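Local coordinates for aldehyde dehydrogenase (Burkholderia vietnamiensis, PDB 5KF0), which probably oxidises aldehydes to carboxylic acids with a nicotinamide adenine dinucleotide cofactor, and is seen here with NADPH bound, at residues 406-418 and 450-462. Residues are numbered along the deposited sequence; the frame is centred on the assembly and turned at random.
Sequences ARVNDSDFGLQAG and DNMPYGGVKDSGL. With NDP (NADPH dihydro-nicotinamide-adenine-dinucleotide phosphate), chain E.
The ammonium group of Lys458 is gripped by the loop of 406-418: NZ gives a hydrogen bond to Ser411 O at 2.8 Å, from above the carbonyl plane, a weaker one to Phe413 O, and one to a water. A bend at chi3 (61°) in an otherwise extended chain brings CE and NZ in between these carbonyls. Ser411 OG accepts from Phe413 N in an ST turn and is hydrogen-bonded to Asn261 OD1, consistent with a fixed turn for both carbonyls. Beside the lysine, Asp459 N binds Asp412 O at 3.0 Å, in the carbonyl plane. The two aspartates run side by side, Asp412 OD2 4.4 Å from Asp459 OD2, and one water donates to both; Lys251 of the second subunit pairs with Asp459, probably easing the repulsion. Ser460 OG receives Gly414 N almost straight (2.8 Å, 176°), bonds Gly259 O as well, and lies at the edge of the Phe413 ring. Val457 N closes on Gly414 O. Farther along, Leu415 sets CD2 3.6 Å from the buried Tyr454 OH, which has no polar partner, while Gln416, its NE2 bonded to Pro445 O, brings OE1 to the ring edge. Tyr454 also turns its CE2 edge to the nicotinamide carboxamide, O7N at 3.4 Å. Segment 450-462 thus runs past the loop before catalytic-domain strand 416-420 to the edge of the Rossmann-type sheet, joining the two domains of the aldehyde dehydrogenase fold beside the nicotinamide.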
ATOM      1  N   ALA A 406     -29.470  13.471  10.120  1.00 12.89           N
ATOM      2  CA  ALA A 406     -30.476  13.404   9.066  1.00 14.89           C
ATOM      3  C   ALA A 406     -30.676  14.764   8.413  1.00 15.72           C
ATOM      4  O   ALA A 406     -30.889  14.854   7.199  1.00 13.67           O
ATOM      5  CB  ALA A 406     -31.794  12.882   9.633  1.00 15.91           C
ATOM      6  N   ARG A 407     -30.605  15.837   9.198  1.00 14.36           N
ATOM      7  CA  ARG A 407     -30.831  17.155   8.621  1.00 11.98           C
ATOM      8  C   ARG A 407     -29.627  17.630   7.812  1.00 12.42           C
ATOM      9  O   ARG A 407     -29.803  18.303   6.793  1.00 14.14           O
ATOM     10  CB  ARG A 407     -31.216  18.129   9.733  1.00 13.12           C
ATOM     11  CG  ARG A 407     -32.652  17.851  10.189  1.00 13.06           C
ATOM     12  CD  ARG A 407     -32.969  18.328  11.605  1.00 17.93           C
ATOM     13  NE  ARG A 407     -33.053  19.780  11.680  1.00 17.12           N
ATOM     14  CZ  ARG A 407     -33.153  20.461  12.820  1.00 18.89           C
ATOM     15  NH1 ARG A 407     -33.174  19.821  13.985  1.00 17.28           N
ATOM     16  NH2 ARG A 407     -33.220  21.784  12.795  1.00 19.33           N
ATOM     17  N   VAL A 408     -28.409  17.264   8.211  1.00 12.48           N
ATOM     18  CA  VAL A 408     -27.259  17.516   7.343  1.00 12.88           C
ATOM     19  C   VAL A 408     -27.468  16.833   5.992  1.00 14.07           C
ATOM     20  O   VAL A 408     -27.226  17.418   4.928  1.00 13.38           O
ATOM     21  CB  VAL A 408     -25.955  17.037   8.012  1.00 11.52           C
ATOM     22  CG1 VAL A 408     -24.785  17.106   7.006  1.00 10.54           C
ATOM     23  CG2 VAL A 408     -25.647  17.868   9.266  1.00 13.42           C
ATOM     24  N   ASN A 409     -27.913  15.574   6.020  1.00 12.18           N
ATOM     25  CA  ASN A 409     -28.139  14.799   4.802  1.00 11.65           C
ATOM     26  C   ASN A 409     -29.357  15.261   4.012  1.00 15.12           C
ATOM     27  O   ASN A 409     -29.537  14.810   2.877  1.00 15.92           O
ATOM     28  CB  ASN A 409     -28.321  13.315   5.139  1.00 11.01           C
ATOM     29  CG  ASN A 409     -27.012  12.598   5.416  1.00 13.34           C
ATOM     30  OD1 ASN A 409     -25.954  12.999   4.943  1.00 13.93           O
ATOM     31  ND2 ASN A 409     -27.092  11.499   6.185  1.00 14.40           N
ATOM     32  N   ASP A 410     -30.209  16.114   4.590  1.00 12.93           N
ATOM     33  CA  ASP A 410     -31.428  16.584   3.933  1.00 13.50           C
ATOM     34  C   ASP A 410     -31.057  17.661   2.914  1.00 12.82           C
ATOM     35  O   ASP A 410     -31.278  18.859   3.108  1.00 13.97           O
ATOM     36  CB  ASP A 410     -32.412  17.103   4.974  1.00 12.36           C
ATOM     37  CG  ASP A 410     -33.623  17.769   4.348  1.00 14.83           C
ATOM     38  OD1 ASP A 410     -34.081  17.266   3.289  1.00 16.97           O
ATOM     39  OD2 ASP A 410     -34.092  18.804   4.894  1.00 17.16           O
ATOM     40  N   SER A 411     -30.470  17.200   1.807  1.00 11.83           N
ATOM     41  CA  SER A 411     -29.836  18.080   0.838  1.00 12.84           C
ATOM     42  C   SER A 411     -29.598  17.307  -0.448  1.00 11.89           C
ATOM     43  O   SER A 411     -29.421  16.084  -0.421  1.00 13.84           O
ATOM     44  CB  SER A 411     -28.493  18.607   1.364  1.00 11.89           C
ATOM     45  OG  SER A 411     -27.838  19.388   0.373  1.00 14.82           O
ATOM     46  N   ASP A 412     -29.572  18.045  -1.569  1.00 13.08           N
ATOM     47  CA  ASP A 412     -29.076  17.505  -2.832  1.00 12.05           C
ATOM     48  C   ASP A 412     -27.580  17.241  -2.793  1.00 13.66           C
ATOM     49  O   ASP A 412     -27.069  16.496  -3.636  1.00 12.67           O
ATOM     50  CB  ASP A 412     -29.332  18.483  -3.988  1.00 12.07           C
ATOM     51  CG  ASP A 412     -30.795  18.744  -4.240  1.00 21.08           C
ATOM     52  OD1 ASP A 412     -31.636  17.898  -3.885  1.00 20.12           O
ATOM     53  OD2 ASP A 412     -31.085  19.800  -4.844  1.00 24.96           O
ATOM     54  N   PHE A 413     -26.873  17.831  -1.838  1.00 12.49           N
ATOM     55  CA  PHE A 413     -25.426  17.942  -1.889  1.00  9.65           C
ATOM     56  C   PHE A 413     -24.777  17.054  -0.840  1.00 11.47           C
ATOM     57  O   PHE A 413     -25.448  16.432  -0.012  1.00 14.41           O
ATOM     58  CB  PHE A 413     -25.023  19.413  -1.717  1.00 12.88           C
ATOM     59  CG  PHE A 413     -25.625  20.305  -2.757  1.00 10.38           C
ATOM     60  CD1 PHE A 413     -25.239  20.182  -4.085  1.00 11.38           C
ATOM     61  CD2 PHE A 413     -26.602  21.248  -2.423  1.00 14.30           C
ATOM     62  CE1 PHE A 413     -25.797  20.998  -5.073  1.00 11.92           C
ATOM     63  CE2 PHE A 413     -27.160  22.071  -3.403  1.00 17.01           C
ATOM     64  CZ  PHE A 413     -26.752  21.934  -4.740  1.00 14.69           C
ATOM     65  N   GLY A 414     -23.450  16.965  -0.924  1.00 10.02           N
ATOM     66  CA  GLY A 414     -22.689  16.125  -0.018  1.00 13.01           C
ATOM     67  C   GLY A 414     -21.194  16.303  -0.188  1.00 11.18           C
ATOM     68  O   GLY A 414     -20.484  15.348  -0.530  1.00 10.04           O
ATOM     69  N   LEU A 415     -20.690  17.508   0.073  1.00 10.69           N
ATOM     70  CA  LEU A 415     -19.259  17.746  -0.121  1.00  9.65           C
ATOM     71  C   LEU A 415     -18.523  17.495   1.188  1.00 11.17           C
ATOM     72  O   LEU A 415     -17.850  16.466   1.317  1.00 10.45           O
ATOM     73  CB  LEU A 415     -19.019  19.158  -0.683  1.00 10.94           C
ATOM     74  CG  LEU A 415     -17.847  19.241  -1.676  1.00 15.62           C
ATOM     75  CD1 LEU A 415     -17.783  20.607  -2.352  1.00 14.43           C
ATOM     76  CD2 LEU A 415     -16.517  18.920  -0.998  1.00 13.83           C
ATOM     77  N   GLN A 416     -18.629  18.403   2.165  1.00 11.24           N
ATOM     78  CA  GLN A 416     -18.101  18.123   3.499  1.00 10.17           C
ATOM     79  C   GLN A 416     -19.108  18.567   4.554  1.00  9.56           C
ATOM     80  O   GLN A 416     -19.971  19.415   4.306  1.00 11.99           O
ATOM     81  CB  GLN A 416     -16.726  18.792   3.738  1.00 10.09           C
ATOM     82  CG  GLN A 416     -15.670  18.193   2.778  1.00  8.71           C
ATOM     83  CD  GLN A 416     -14.206  18.458   3.117  1.00 12.60           C
ATOM     84  OE1 GLN A 416     -13.334  17.745   2.614  1.00 11.52           O
ATOM     85  NE2 GLN A 416     -13.920  19.486   3.919  1.00 10.30           N
ATOM     86  N   ALA A 417     -18.982  17.970   5.739  1.00  9.08           N
ATOM     87  CA  ALA A 417     -19.727  18.365   6.931  1.00  9.91           C
ATOM     88  C   ALA A 417     -18.751  18.405   8.098  1.00 12.91           C
ATOM     89  O   ALA A 417     -17.731  17.718   8.083  1.00 14.11           O
ATOM     90  CB  ALA A 417     -20.876  17.384   7.252  1.00 11.97           C
ATOM     91  N   GLY A 418     -19.069  19.211   9.111  1.00 11.70           N
ATOM     92  CA  GLY A 418     -18.254  19.299  10.310  1.00 11.37           C
ATOM     93  C   GLY A 418     -19.066  18.966  11.550  1.00 11.59           C
ATOM     94  O   GLY A 418     -20.267  19.247  11.620  1.00 11.36           O
ATOM     95  N   ASP A 450      -3.907  20.276   1.442  1.00 10.92           N
ATOM     96  CA  ASP A 450      -3.914  20.010   0.007  1.00 10.92           C
ATOM     97  C   ASP A 450      -3.480  18.607  -0.381  1.00 14.35           C
ATOM     98  O   ASP A 450      -3.656  18.238  -1.548  1.00 15.41           O
ATOM     99  CB  ASP A 450      -3.071  21.068  -0.704  1.00 10.78           C
ATOM    100  CG  ASP A 450      -3.724  22.430  -0.629  1.00 13.14           C
ATOM    101  OD1 ASP A 450      -4.828  22.577  -1.190  1.00 12.94           O
ATOM    102  OD2 ASP A 450      -3.157  23.340   0.005  1.00 17.28           O
ATOM    103  N   ASN A 451      -2.955  17.798   0.544  1.00 12.27           N
ATOM    104  CA  ASN A 451      -2.682  16.410   0.198  1.00 11.85           C
ATOM    105  C   ASN A 451      -3.878  15.490   0.407  1.00 11.77           C
ATOM    106  O   ASN A 451      -3.864  14.366  -0.105  1.00 12.56           O
ATOM    107  CB  ASN A 451      -1.493  15.866   1.008  1.00 11.53           C
ATOM    108  CG  ASN A 451      -1.763  15.852   2.497  1.00 13.23           C
ATOM    109  OD1 ASN A 451      -2.494  16.697   3.013  1.00 12.66           O
ATOM    110  ND2 ASN A 451      -1.155  14.898   3.206  1.00 15.70           N
ATOM    111  N   MET A 452      -4.912  15.941   1.104  1.00 11.15           N
ATOM    112  CA  MET A 452      -5.962  15.017   1.506  1.00  9.31           C
ATOM    113  C   MET A 452      -6.895  14.713   0.333  1.00  9.35           C
ATOM    114  O   MET A 452      -7.087  15.551  -0.555  1.00 11.22           O
ATOM    115  CB  MET A 452      -6.754  15.602   2.675  1.00  9.90           C
ATOM    116  CG  MET A 452      -7.867  16.588   2.302  1.00 10.75           C
ATOM    117  SD  MET A 452      -8.471  17.433   3.788  1.00 11.39           S
ATOM    118  CE  MET A 452     -10.155  17.842   3.326  1.00 13.31           C
ATOM    119  N   PRO A 453      -7.489  13.518   0.298  1.00 11.23           N
ATOM    120  CA  PRO A 453      -8.548  13.271  -0.691  1.00 10.63           C
ATOM    121  C   PRO A 453      -9.680  14.271  -0.483  1.00 10.77           C
ATOM    122  O   PRO A 453     -10.085  14.546   0.650  1.00 12.42           O
ATOM    123  CB  PRO A 453      -8.987  11.828  -0.397  1.00 13.18           C
ATOM    124  CG  PRO A 453      -8.589  11.595   1.043  1.00 11.31           C
ATOM    125  CD  PRO A 453      -7.345  12.411   1.265  1.00 11.62           C
ATOM    126  N   TYR A 454     -10.158  14.862  -1.578  1.00  9.20           N
ATOM    127  CA  TYR A 454     -11.131  15.940  -1.449  1.00 11.38           C
ATOM    128  C   TYR A 454     -12.125  15.901  -2.596  1.00 11.70           C
ATOM    129  O   TYR A 454     -11.728  15.898  -3.765  1.00 11.69           O
ATOM    130  CB  TYR A 454     -10.424  17.302  -1.419  1.00 10.82           C
ATOM    131  CG  TYR A 454     -11.399  18.445  -1.380  1.00 10.49           C
ATOM    132  CD1 TYR A 454     -12.028  18.787  -0.192  1.00 12.75           C
ATOM    133  CD2 TYR A 454     -11.719  19.158  -2.530  1.00 10.22           C
ATOM    134  CE1 TYR A 454     -12.929  19.830  -0.136  1.00 13.64           C
ATOM    135  CE2 TYR A 454     -12.631  20.215  -2.481  1.00 13.13           C
ATOM    136  CZ  TYR A 454     -13.226  20.537  -1.278  1.00 13.68           C
ATOM    137  OH  TYR A 454     -14.120  21.589  -1.204  1.00 14.45           O
ATOM    138  N   GLY A 455     -13.412  15.902  -2.265  1.00  9.92           N
ATOM    139  CA  GLY A 455     -14.420  15.909  -3.304  1.00  9.43           C
ATOM    140  C   GLY A 455     -15.785  15.622  -2.720  1.00 11.66           C
ATOM    141  O   GLY A 455     -15.944  15.455  -1.509  1.00 11.15           O
ATOM    142  N   GLY A 456     -16.777  15.587  -3.611  1.00 10.32           N
ATOM    143  CA  GLY A 456     -18.145  15.422  -3.165  1.00 11.15           C
ATOM    144  C   GLY A 456     -18.835  14.185  -3.694  1.00 11.03           C
ATOM    145  O   GLY A 456     -18.413  13.605  -4.698  1.00 13.38           O
ATOM    146  N   VAL A 457     -19.900  13.772  -3.010  1.00 11.11           N
ATOM    147  CA  VAL A 457     -20.824  12.772  -3.529  1.00 10.33           C
ATOM    148  C   VAL A 457     -22.177  13.450  -3.736  1.00  9.31           C
ATOM    149  O   VAL A 457     -22.294  14.678  -3.600  1.00 10.48           O
ATOM    150  CB  VAL A 457     -20.916  11.548  -2.594  1.00  9.38           C
ATOM    151  CG1 VAL A 457     -19.548  10.824  -2.529  1.00 11.96           C
ATOM    152  CG2 VAL A 457     -21.381  11.965  -1.186  1.00 11.61           C
ATOM    153  N   LYS A 458     -23.211  12.670  -4.068  1.00 10.14           N
ATOM    154  CA  LYS A 458     -24.500  13.232  -4.467  1.00 11.28           C
ATOM    155  C   LYS A 458     -24.284  14.303  -5.541  1.00 13.10           C
ATOM    156  O   LYS A 458     -23.481  14.084  -6.451  1.00 12.68           O
ATOM    157  CB  LYS A 458     -25.255  13.737  -3.223  1.00 14.27           C
ATOM    158  CG  LYS A 458     -25.582  12.571  -2.259  1.00 11.73           C
ATOM    159  CD  LYS A 458     -25.915  13.019  -0.836  1.00 13.39           C
ATOM    160  CE  LYS A 458     -27.140  13.916  -0.822  1.00 12.30           C
ATOM    161  NZ  LYS A 458     -27.550  14.256   0.581  1.00 14.35           N
ATOM    162  N   ASP A 459     -24.959  15.454  -5.469  1.00 12.22           N
ATOM    163  CA  ASP A 459     -24.789  16.458  -6.522  1.00 10.63           C
ATOM    164  C   ASP A 459     -23.512  17.286  -6.381  1.00 11.82           C
ATOM    165  O   ASP A 459     -23.291  18.189  -7.205  1.00 11.54           O
ATOM    166  CB  ASP A 459     -25.995  17.403  -6.569  1.00 11.48           C
ATOM    167  CG  ASP A 459     -27.207  16.777  -7.247  1.00 16.82           C
ATOM    168  OD1 ASP A 459     -27.084  15.663  -7.799  1.00 17.11           O
ATOM    169  OD2 ASP A 459     -28.292  17.401  -7.225  1.00 18.25           O
ATOM    170  N   SER A 460     -22.664  17.005  -5.390  1.00 11.78           N
ATOM    171  CA  SER A 460     -21.480  17.832  -5.142  1.00 11.70           C
ATOM    172  C   SER A 460     -20.226  17.382  -5.885  1.00 12.02           C
ATOM    173  O   SER A 460     -19.208  18.087  -5.814  1.00 11.22           O
ATOM    174  CB  SER A 460     -21.152  17.884  -3.644  1.00 11.57           C
ATOM    175  OG  SER A 460     -22.189  18.537  -2.933  1.00 10.57           O
ATOM    176  N   GLY A 461     -20.233  16.240  -6.562  1.00 10.36           N
ATOM    177  CA  GLY A 461     -19.037  15.890  -7.304  1.00 11.68           C
ATOM    178  C   GLY A 461     -19.038  14.450  -7.771  1.00 10.49           C
ATOM    179  O   GLY A 461     -19.970  13.673  -7.525  1.00 11.63           O
ATOM    180  N   LEU A 462     -17.940  14.114  -8.450  1.00 10.36           N
ATOM    181  CA  LEU A 462     -17.704  12.764  -8.960  1.00 12.20           C
ATOM    182  C   LEU A 462     -16.192  12.609  -9.057  1.00 12.92           C
ATOM    183  O   LEU A 462     -15.583  13.141  -9.990  1.00 12.49           O
ATOM    184  CB  LEU A 462     -18.370  12.562 -10.317  1.00 14.58           C
ATOM    185  CG  LEU A 462     -18.346  11.119 -10.819  1.00 19.30           C
ATOM    186  CD1 LEU A 462     -19.180  10.237  -9.905  1.00 20.96           C
ATOM    187  CD2 LEU A 462     -18.862  11.057 -12.237  1.00 28.28           C
TER
HETATM  188  PA  NDP E 501     -19.142  28.320 -12.810  1.00 13.08           P
HETATM  189  O1A NDP E 501     -19.768  26.972 -12.938  1.00 14.00           O
HETATM  190  O2A NDP E 501     -20.112  29.455 -13.139  1.00 14.28           O
HETATM  191  O5B NDP E 501     -17.848  28.472 -13.720  1.00 13.03           O
HETATM  192  C5B NDP E 501     -16.736  27.582 -13.451  1.00 12.93           C
HETATM  193  C4B NDP E 501     -15.902  27.458 -14.698  1.00 10.86           C
HETATM  194  O4B NDP E 501     -16.648  26.741 -15.707  1.00 13.69           O
HETATM  195  C3B NDP E 501     -15.499  28.790 -15.343  1.00 10.47           C
HETATM  196  O3B NDP E 501     -14.209  28.680 -15.939  1.00 10.86           O
HETATM  197  C2B NDP E 501     -16.562  28.942 -16.431  1.00 11.91           C
HETATM  198  O2B NDP E 501     -16.172  29.775 -17.542  1.00 13.15           O
HETATM  199  C1B NDP E 501     -16.638  27.500 -16.898  1.00 12.76           C
HETATM  200  N9A NDP E 501     -17.830  27.177 -17.670  1.00 12.69           N
HETATM  201  C8A NDP E 501     -19.140  27.456 -17.382  1.00 10.07           C
HETATM  202  N7A NDP E 501     -19.992  26.972 -18.256  1.00 11.52           N
HETATM  203  C5A NDP E 501     -19.184  26.335 -19.184  1.00 12.37           C
HETATM  204  C6A NDP E 501     -19.472  25.611 -20.358  1.00 13.62           C
HETATM  205  N6A NDP E 501     -20.708  25.426 -20.839  1.00 14.09           N
HETATM  206  N1A NDP E 501     -18.430  25.087 -21.043  1.00 13.99           N
HETATM  207  C2A NDP E 501     -17.191  25.285 -20.585  1.00 15.50           C
HETATM  208  N3A NDP E 501     -16.796  25.953 -19.498  1.00 14.88           N
HETATM  209  C4A NDP E 501     -17.849  26.456 -18.839  1.00 14.45           C
HETATM  210  O3  NDP E 501     -18.592  28.494 -11.329  1.00 11.94           O
HETATM  211  PN  NDP E 501     -17.934  29.717 -10.554  1.00 12.16           P
HETATM  212  O1N NDP E 501     -16.734  30.189 -11.289  1.00 12.78           O
HETATM  213  O2N NDP E 501     -19.022  30.737 -10.330  1.00 13.95           O
HETATM  214  O5D NDP E 501     -17.466  29.105  -9.169  1.00 11.63           O
HETATM  215  C5D NDP E 501     -18.332  28.831  -8.056  1.00 12.69           C
HETATM  216  C4D NDP E 501     -18.731  27.377  -8.092  1.00 11.63           C
HETATM  217  O4D NDP E 501     -17.547  26.537  -8.045  1.00 12.76           O
HETATM  218  C3D NDP E 501     -19.598  26.975  -6.896  1.00 12.58           C
HETATM  219  O3D NDP E 501     -20.679  26.125  -7.261  1.00 12.52           O
HETATM  220  C2D NDP E 501     -18.589  26.277  -5.987  1.00 16.64           C
HETATM  221  O2D NDP E 501     -19.122  25.370  -5.028  1.00 12.42           O
HETATM  222  C1D NDP E 501     -17.707  25.581  -7.015  1.00 13.86           C
HETATM  223  N1N NDP E 501     -16.432  25.261  -6.384  1.00 12.93           N
HETATM  224  C2N NDP E 501     -16.017  23.960  -6.222  1.00 11.79           C
HETATM  225  C3N NDP E 501     -14.927  23.629  -5.503  1.00 10.72           C
HETATM  226  C7N NDP E 501     -14.434  22.229  -5.402  1.00 12.75           C
HETATM  227  O7N NDP E 501     -13.211  22.050  -5.304  1.00 11.66           O
HETATM  228  N7N NDP E 501     -15.315  21.232  -5.349  1.00 10.98           N
HETATM  229  C4N NDP E 501     -14.190  24.676  -4.747  1.00 12.96           C
HETATM  230  C5N NDP E 501     -14.515  26.038  -5.260  1.00 12.19           C
HETATM  231  C6N NDP E 501     -15.608  26.264  -5.964  1.00 13.77           C
HETATM  232  P2B NDP E 501     -16.406  31.399 -17.509  1.00 13.72           P
HETATM  233  O1X NDP E 501     -16.846  31.770 -16.143  1.00 14.08           O
HETATM  234  O2X NDP E 501     -15.083  31.938 -17.969  1.00 12.20           O
HETATM  235  O3X NDP E 501     -17.459  31.697 -18.556  1.00 14.73           O
HETATM  236  O   HOH W   1     -25.360  14.529   2.594  1.00 14.26           O
HETATM  237  O   HOH W   2     -29.103  19.955  -7.391  1.00 31.41           O
HETATM  238  O   HOH W   3     -14.117  15.952   0.641  1.00 10.64           O